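Local coordinates for protein alanine racemase (Oenococcus oeni PSU-1, PDB 3HUR) that belongs to the alanine racemase family, whose chain joins a TIM-type alpha/beta barrel to a second domain rich in beta strands, at residues 44-49 with 248-253; 38-43 with 360-365; 55-60 with 379-384. All blocks are in the same frame, centred on the assembly; numbering follows the deposited sequence.

Contact 1 of 3, residues 44-49 with 248-253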
# COMPACT_ATOMS: atom_id res chain seq x y z
N TYR A 44 9.01 17.66 14.62
CA TYR A 44 9.42 16.60 13.69
C TYR A 44 8.69 15.37 14.06
O TYR A 44 9.25 14.34 14.15
CB TYR A 44 10.95 16.41 13.68
CG TYR A 44 11.56 17.61 13.08
CD1 TYR A 44 12.02 18.66 13.87
CD2 TYR A 44 11.59 17.76 11.73
CE1 TYR A 44 12.57 19.82 13.28
CE2 TYR A 44 12.11 18.89 11.13
CZ TYR A 44 12.61 19.92 11.92
OH TYR A 44 13.10 21.05 11.29
N GLY A 45 7.40 15.52 14.28
CA GLY A 45 6.57 14.42 14.72
C GLY A 45 6.92 13.78 16.05
O GLY A 45 6.47 12.67 16.30
N LEU A 46 7.67 14.47 16.89
CA LEU A 46 8.05 13.96 18.21
C LEU A 46 7.46 14.77 19.34
O LEU A 46 7.46 14.30 20.49
CB LEU A 46 9.57 13.90 18.38
CG LEU A 46 10.30 13.04 17.37
CD1 LEU A 46 11.73 12.88 17.78
CD2 LEU A 46 9.62 11.69 17.23
N GLY A 47 6.96 15.97 19.04
CA GLY A 47 6.19 16.75 20.01
C GLY A 47 6.83 18.09 20.29
O GLY A 47 7.80 18.18 20.97
N ALA A 48 6.27 19.14 19.77
CA ALA A 48 6.95 20.44 19.84
C ALA A 48 6.92 20.98 21.28
O ALA A 48 7.89 21.49 21.79
CB ALA A 48 6.32 21.39 18.87
N ILE A 49 5.81 20.85 21.95
CA ILE A 49 5.67 21.38 23.28
C ILE A 49 6.65 20.77 24.27
O ILE A 49 7.43 21.51 24.83
CB ILE A 49 4.24 21.20 23.74
CG1 ILE A 49 3.35 21.91 22.76
CG2 ILE A 49 4.03 21.71 25.13
CD1 ILE A 49 2.33 22.74 23.36
N GLU A 248 22.87 12.04 19.63
CA GLU A 248 22.13 10.84 20.07
C GLU A 248 20.81 10.73 19.29
O GLU A 248 20.12 11.73 19.13
CB GLU A 248 21.85 10.94 21.59
CG GLU A 248 23.02 10.54 22.49
CD GLU A 248 23.00 11.18 23.90
OE1 GLU A 248 21.96 11.70 24.35
OE2 GLU A 248 24.06 11.15 24.59
N ARG A 249 20.46 9.55 18.81
CA ARG A 249 19.08 9.27 18.30
C ARG A 249 18.15 9.32 19.51
O ARG A 249 18.39 8.63 20.47
CB ARG A 249 18.97 7.92 17.58
CG ARG A 249 17.54 7.59 17.03
CD ARG A 249 17.43 6.23 16.27
NE ARG A 249 18.36 5.22 16.80
CZ ARG A 249 18.14 4.44 17.87
NH1 ARG A 249 16.99 4.50 18.57
NH2 ARG A 249 19.09 3.59 18.26
N ILE A 250 17.13 10.17 19.49
CA ILE A 250 16.34 10.43 20.68
C ILE A 250 15.09 9.57 20.79
O ILE A 250 14.48 9.50 21.85
CB ILE A 250 15.98 11.95 20.85
CG1 ILE A 250 14.81 12.38 19.95
CG2 ILE A 250 17.19 12.82 20.55
CD1 ILE A 250 14.43 13.81 20.18
N PHE A 251 14.72 8.90 19.72
CA PHE A 251 13.42 8.22 19.70
C PHE A 251 13.65 6.73 19.50
O PHE A 251 14.67 6.34 18.98
CB PHE A 251 12.54 8.76 18.57
CG PHE A 251 13.18 8.64 17.23
CD1 PHE A 251 12.99 7.54 16.47
CD2 PHE A 251 14.05 9.62 16.80
CE1 PHE A 251 13.62 7.40 15.23
CE2 PHE A 251 14.70 9.50 15.58
CZ PHE A 251 14.49 8.39 14.78
N SER A 252 12.67 5.93 19.93
CA SER A 252 12.59 4.50 19.73
C SER A 252 11.14 4.14 19.52
O SER A 252 10.23 4.85 20.01
CB SER A 252 13.00 3.79 20.98
OG SER A 252 14.38 3.91 21.24
N VAL A 253 10.90 3.05 18.80
CA VAL A 253 9.59 2.46 18.76
C VAL A 253 9.70 1.27 19.73
O VAL A 253 10.66 0.48 19.66
CB VAL A 253 9.14 2.05 17.37
CG1 VAL A 253 7.74 1.38 17.44
CG2 VAL A 253 9.09 3.24 16.44

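Contact 2 of 3, residues 38-43 with 360-365. With SO4 (sulfate ion), chain D.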
# COMPACT_ATOMS: atom_id res chain seq x y z
N VAL A 38 14.64 24.71 15.83
CA VAL A 38 13.60 24.69 14.83
C VAL A 38 12.73 23.45 15.11
O VAL A 38 13.21 22.34 15.17
CB VAL A 38 14.18 24.70 13.37
CG1 VAL A 38 13.05 24.71 12.35
CG2 VAL A 38 15.08 25.91 13.12
N LEU A 39 11.44 23.68 15.25
CA LEU A 39 10.49 22.68 15.57
C LEU A 39 9.38 22.71 14.55
O LEU A 39 8.33 23.30 14.79
CB LEU A 39 9.92 23.00 16.94
CG LEU A 39 10.89 22.76 18.08
CD1 LEU A 39 10.14 23.02 19.35
CD2 LEU A 39 11.48 21.31 18.05
N LYS A 40 9.56 22.10 13.40
CA LYS A 40 8.48 22.09 12.44
C LYS A 40 7.75 20.76 12.55
O LYS A 40 8.30 19.77 13.04
CB LYS A 40 9.03 22.28 11.05
CG LYS A 40 9.89 23.52 10.88
CD LYS A 40 10.49 23.50 9.51
CE LYS A 40 11.22 24.77 9.10
NZ LYS A 40 11.74 24.51 7.72
N ALA A 41 6.50 20.75 12.12
CA ALA A 41 5.72 19.51 12.07
C ALA A 41 5.64 18.85 13.44
O ALA A 41 5.99 17.70 13.60
CB ALA A 41 6.37 18.51 11.05
N ASP A 42 5.22 19.64 14.43
CA ASP A 42 5.10 19.17 15.79
C ASP A 42 6.34 18.50 16.27
O ASP A 42 6.32 17.33 16.72
CB ASP A 42 3.88 18.22 15.92
CG ASP A 42 3.47 17.94 17.38
OD1 ASP A 42 2.73 16.95 17.57
OD2 ASP A 42 3.86 18.70 18.31
N GLY A 43 7.45 19.23 16.17
CA GLY A 43 8.72 18.74 16.69
C GLY A 43 9.19 17.57 15.91
O GLY A 43 9.68 16.59 16.44
N ASP A 360 4.76 24.64 1.52
CA ASP A 360 5.86 23.90 2.15
C ASP A 360 5.34 22.97 3.28
O ASP A 360 5.29 23.37 4.42
CB ASP A 360 6.91 24.87 2.73
CG ASP A 360 8.23 24.17 3.10
OD1 ASP A 360 8.22 22.97 3.42
OD2 ASP A 360 9.32 24.80 3.09
N GLU A 361 5.02 21.72 2.96
CA GLU A 361 4.45 20.75 3.93
C GLU A 361 5.42 19.72 4.50
O GLU A 361 5.88 18.88 3.76
CB GLU A 361 3.35 19.97 3.23
CG GLU A 361 2.48 19.16 4.22
CD GLU A 361 1.40 18.34 3.53
OE1 GLU A 361 1.61 17.98 2.33
OE2 GLU A 361 0.36 18.05 4.21
N ILE A 362 5.70 19.74 5.79
CA ILE A 362 6.47 18.67 6.41
C ILE A 362 5.52 17.78 7.18
O ILE A 362 4.56 18.28 7.78
CB ILE A 362 7.58 19.19 7.32
CG1 ILE A 362 8.50 20.11 6.52
CG2 ILE A 362 8.40 18.06 7.81
CD1 ILE A 362 9.75 20.64 7.28
N GLN A 363 5.79 16.47 7.16
CA GLN A 363 4.96 15.46 7.78
C GLN A 363 5.77 14.32 8.35
O GLN A 363 6.80 13.99 7.81
CB GLN A 363 4.00 14.88 6.77
CG GLN A 363 2.80 15.71 6.53
CD GLN A 363 1.84 15.07 5.53
OE1 GLN A 363 0.67 14.83 5.85
NE2 GLN A 363 2.32 14.78 4.35
N THR A 364 5.29 13.72 9.45
CA THR A 364 5.96 12.57 10.05
C THR A 364 5.83 11.35 9.16
O THR A 364 4.89 11.23 8.36
CB THR A 364 5.42 12.19 11.45
OG1 THR A 364 6.29 11.20 12.03
CG2 THR A 364 4.04 11.62 11.36
N THR A 365 6.84 10.50 9.24
CA THR A 365 6.87 9.21 8.57
C THR A 365 7.20 8.14 9.62
O THR A 365 7.58 7.03 9.24
CB THR A 365 8.00 9.16 7.45
OG1 THR A 365 9.27 9.33 8.09
CG2 THR A 365 7.79 10.21 6.39
S SO4 D . 3.10 22.59 13.45
O1 SO4 D . 2.69 21.43 12.68
O2 SO4 D . 3.84 23.62 12.67
O3 SO4 D . 1.86 23.07 14.04
O4 SO4 D . 3.98 22.07 14.51

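Contact 3 of 3, residues 55-60 with 379-384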
# COMPACT_ATOMS: atom_id res chain seq x y z
N PHE A 55 13.80 22.40 26.22
CA PHE A 55 14.86 23.32 25.86
C PHE A 55 14.86 24.58 26.74
O PHE A 55 15.94 25.15 26.96
CB PHE A 55 14.77 23.74 24.39
CG PHE A 55 14.85 22.62 23.41
CD1 PHE A 55 15.55 21.48 23.68
CD2 PHE A 55 14.20 22.71 22.19
CE1 PHE A 55 15.60 20.47 22.74
CE2 PHE A 55 14.26 21.71 21.27
CZ PHE A 55 14.95 20.59 21.55
N GLN A 56 13.68 25.03 27.20
CA GLN A 56 13.57 26.24 28.06
C GLN A 56 14.16 25.99 29.45
O GLN A 56 14.82 26.83 30.02
CB GLN A 56 12.11 26.69 28.22
CG GLN A 56 11.95 28.07 28.82
CD GLN A 56 10.50 28.58 28.83
OE1 GLN A 56 10.09 29.32 27.94
NE2 GLN A 56 9.73 28.18 29.82
N GLU A 57 13.96 24.79 29.96
CA GLU A 57 14.32 24.48 31.31
C GLU A 57 15.80 24.26 31.43
O GLU A 57 16.38 24.50 32.50
CB GLU A 57 13.55 23.24 31.81
CG GLU A 57 14.38 22.25 32.72
CD GLU A 57 14.47 22.67 34.18
OE1 GLU A 57 13.79 23.64 34.53
OE2 GLU A 57 15.19 22.01 34.97
N THR A 58 16.41 23.76 30.36
CA THR A 58 17.84 23.49 30.37
C THR A 58 18.61 24.64 29.76
O THR A 58 19.82 24.62 29.72
CB THR A 58 18.16 22.25 29.54
OG1 THR A 58 17.63 22.40 28.20
CG2 THR A 58 17.62 21.02 30.23
N ALA A 59 17.91 25.64 29.24
CA ALA A 59 18.54 26.82 28.66
C ALA A 59 19.37 26.46 27.42
O ALA A 59 20.27 27.21 27.03
CB ALA A 59 19.41 27.52 29.70
N SER A 60 19.02 25.34 26.79
CA SER A 60 19.81 24.81 25.71
C SER A 60 19.41 25.39 24.38
O SER A 60 20.13 25.20 23.38
CB SER A 60 19.77 23.29 25.71
OG SER A 60 18.49 22.82 25.36
N ALA A 379 12.14 14.81 31.45
CA ALA A 379 10.73 14.55 31.25
C ALA A 379 9.89 14.66 32.53
O ALA A 379 8.79 15.22 32.50
CB ALA A 379 10.56 13.18 30.65
N GLU A 380 10.40 14.11 33.62
CA GLU A 380 9.83 14.20 34.97
C GLU A 380 9.69 15.68 35.35
O GLU A 380 8.57 16.15 35.66
CB GLU A 380 10.80 13.48 35.94
CG GLU A 380 10.29 12.81 37.23
CD GLU A 380 11.47 12.15 38.08
OE1 GLU A 380 12.69 12.50 37.90
OE2 GLU A 380 11.18 11.27 38.94
N VAL A 381 10.81 16.42 35.26
CA VAL A 381 10.88 17.83 35.66
C VAL A 381 9.91 18.73 34.90
O VAL A 381 9.33 19.65 35.50
CB VAL A 381 12.33 18.43 35.47
CG1 VAL A 381 12.30 19.97 35.59
CG2 VAL A 381 13.37 17.79 36.43
N ILE A 382 9.70 18.50 33.60
CA ILE A 382 8.77 19.37 32.85
C ILE A 382 7.31 18.90 32.88
O ILE A 382 6.42 19.55 32.32
CB ILE A 382 9.26 19.63 31.40
CG1 ILE A 382 9.24 18.34 30.58
CG2 ILE A 382 10.66 20.19 31.43
CD1 ILE A 382 9.17 18.59 29.11
N GLY A 383 7.06 17.79 33.56
CA GLY A 383 5.69 17.31 33.79
C GLY A 383 5.10 16.51 32.65
O GLY A 383 3.89 16.52 32.44
N ALA A 384 5.94 15.82 31.89
CA ALA A 384 5.51 15.09 30.70
C ALA A 384 5.68 13.58 30.89
O ALA A 384 5.30 12.84 30.00
CB ALA A 384 6.30 15.55 29.50

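Contact 1 of 3, residues 44-49 with 248-253
Leu46 meets Ile250 and Phe251 in a small, buried, wholly apolar contact between the barrel part of the chain and the start of the long strand 251-263. Leu46 lies in the turn between helix 41-45 and helix 48-57. All three side chains are buried.

One methyl of the leucine carries the contact. Leu46 CD1 rests on the end of the isoleucine chain, 3.7 Å from Ile250 CD1 and 3.8 Å from Ile250 CG1, and the two side chains cross at a slant. Leu46 CD1 also sits 4.1 Å from Phe251 CD2, a carbon on the rim of the ring, and comes to that ring obliquely. The isoleucine reaches Leu46 because its CG1 sits between the backbone N and the carbonyl carbon (chi1 79°). Its CG2 branch is left beside the backbone N and does not share in this touch.

The phenyl ring is held by its own segment as well. One face carries Arg249 CG, 3.7 Å above the plane of the Phe251 ring and shifted to the rim. The guanidinium of Arg249 bends back to the backbone, where NH1 donates to Phe251 O at 3.0 Å. That bond lies in the carbonyl plane and close to the guanidinium plane, but its N-H...O angle is only 144°. Ile346 and Leu366 also pack on Phe251, and Ala19 of helix 16-30 packs on Ile250.

The turn around Leu46 is tied to a second strand of the same mixed sheet. Leu46 O bonds to Tyr374 OH, and Gly45 O to Arg372 NH2. Gly47 then occupies the N-cap position of helix 48-57. The arrangement belongs to the junction of the two-domain alanine racemase fold, where a turn after the first barrel strand abuts the mixed beta sheet.

Contact 2 of 3, residues 38-43 with 360-365
Lys40 lies across Ile362, and its aliphatic chain makes one part of this contact. Lys40 CB starts 4.2 Å from Ile362 CD1. CG sits beside the backbone N (chi1 -55°) and the chain runs extended from there. Lys40 CD makes the closest touch of the lysine chain, 3.7 Å from Ile362 CD1. At the tip, Lys40 NZ is 5.2 Å from Asp360 OD2, and the two are not in contact.

Ala41 makes the rest. Ala41 CB packs 3.8 Å from Ile362 CG2. Ala41 CB also rests 3.7 Å from Ile362 O. The isoleucine therefore uses both branches: CD1 for the lysine and CG2 for the alanine.

The next peptide binds a sulfate ion, probably from the crystallisation liquor. Asp42 N donates to sulfate O4 at 2.7 Å, with an N-H...O angle of 151°. Asn68 ND2 of the same chain and Arg8 NH1 of the second subunit also bond to the ion. Another sulfate ion lies about 5 Å from the Lys40 side chain.

Lys40 links strand 34-38 to the weakly bonded helix 41-45, which has positive phi throughout and so is left-handed. Ile362 belongs to strand 357-364, which pairs antiparallel with strand 347-353, and its side chain also touches Thr347 and Glu349 there. His7, Pro9 and Arg369 of the second subunit pack on strand 357-364.

Contact 3 of 3, residues 55-60 with 379-384
Glu57 meets Val381 and Ile382 where two helices end, each in a Schellman motif. Helix 48-57 belongs to the barrel part of the chain. Helix 377-381 lies near the C-terminus. The contact is at the surface.

Van der Waals packing is all that joins the two segments. The carboxylate end of Glu57 lies against one branch of the valine, with Glu57 OE2 3.6 Å from Val381 CG1. The chain of Glu57 is bent at chi2 (82°), and the two side chains cross at about a right angle. Nearer the backbone, Glu57 CB lies 4.2 Å from Ile382 CG2. Leu378 of the same C-terminal helix also touches Glu57 and Thr58.

Backbone hydrogen bonds shape the two ends. In the first, Ser60 N donates to Phe55 O at 3.1 Å, and Ala59, with positive phi, gives a weak bond from N to Gln56 O. In the second, Ala384 N donates to Ala379 O at 3.0 Å. Gly383, also with positive phi, completes the motif with its N 3.1 Å from Glu380 O. Its own carbonyl oxygen accepts from Gln77 NE2 of the second subunit.

Side-chain hydrogen bonds fix the surroundings of the first end. Thr58 OG1 bonds to Ala54 O, four residues back. Thr58 OG1 also accepts from Ser60 OG, 3.0 Å away.

How the contacts relate
The first segments follow closely along the chain: 38-43, then 44-49, then 55-60. Their partners come much later, as 248-253, 360-365 and 379-384. Contact 1 thus lies within the span of contact 2, while contact 3 crosses both. Contacts 1 and 2 share helix 41-45, their centres are about 11 Å apart, and Asp42 probably hydrogen-bonds through O to Gly47 N and through OD2 to Ala48 N. Contacts 1 and 3 share helix 48-57, with centres about 14 Å apart. The centres of contacts 2 and 3 are about 21 Å apart, and they touch lightly where Leu39 CD2 packs 4.3 Å from Phe55 CE2. One short region after the first barrel strand thus meets three later parts of the chain.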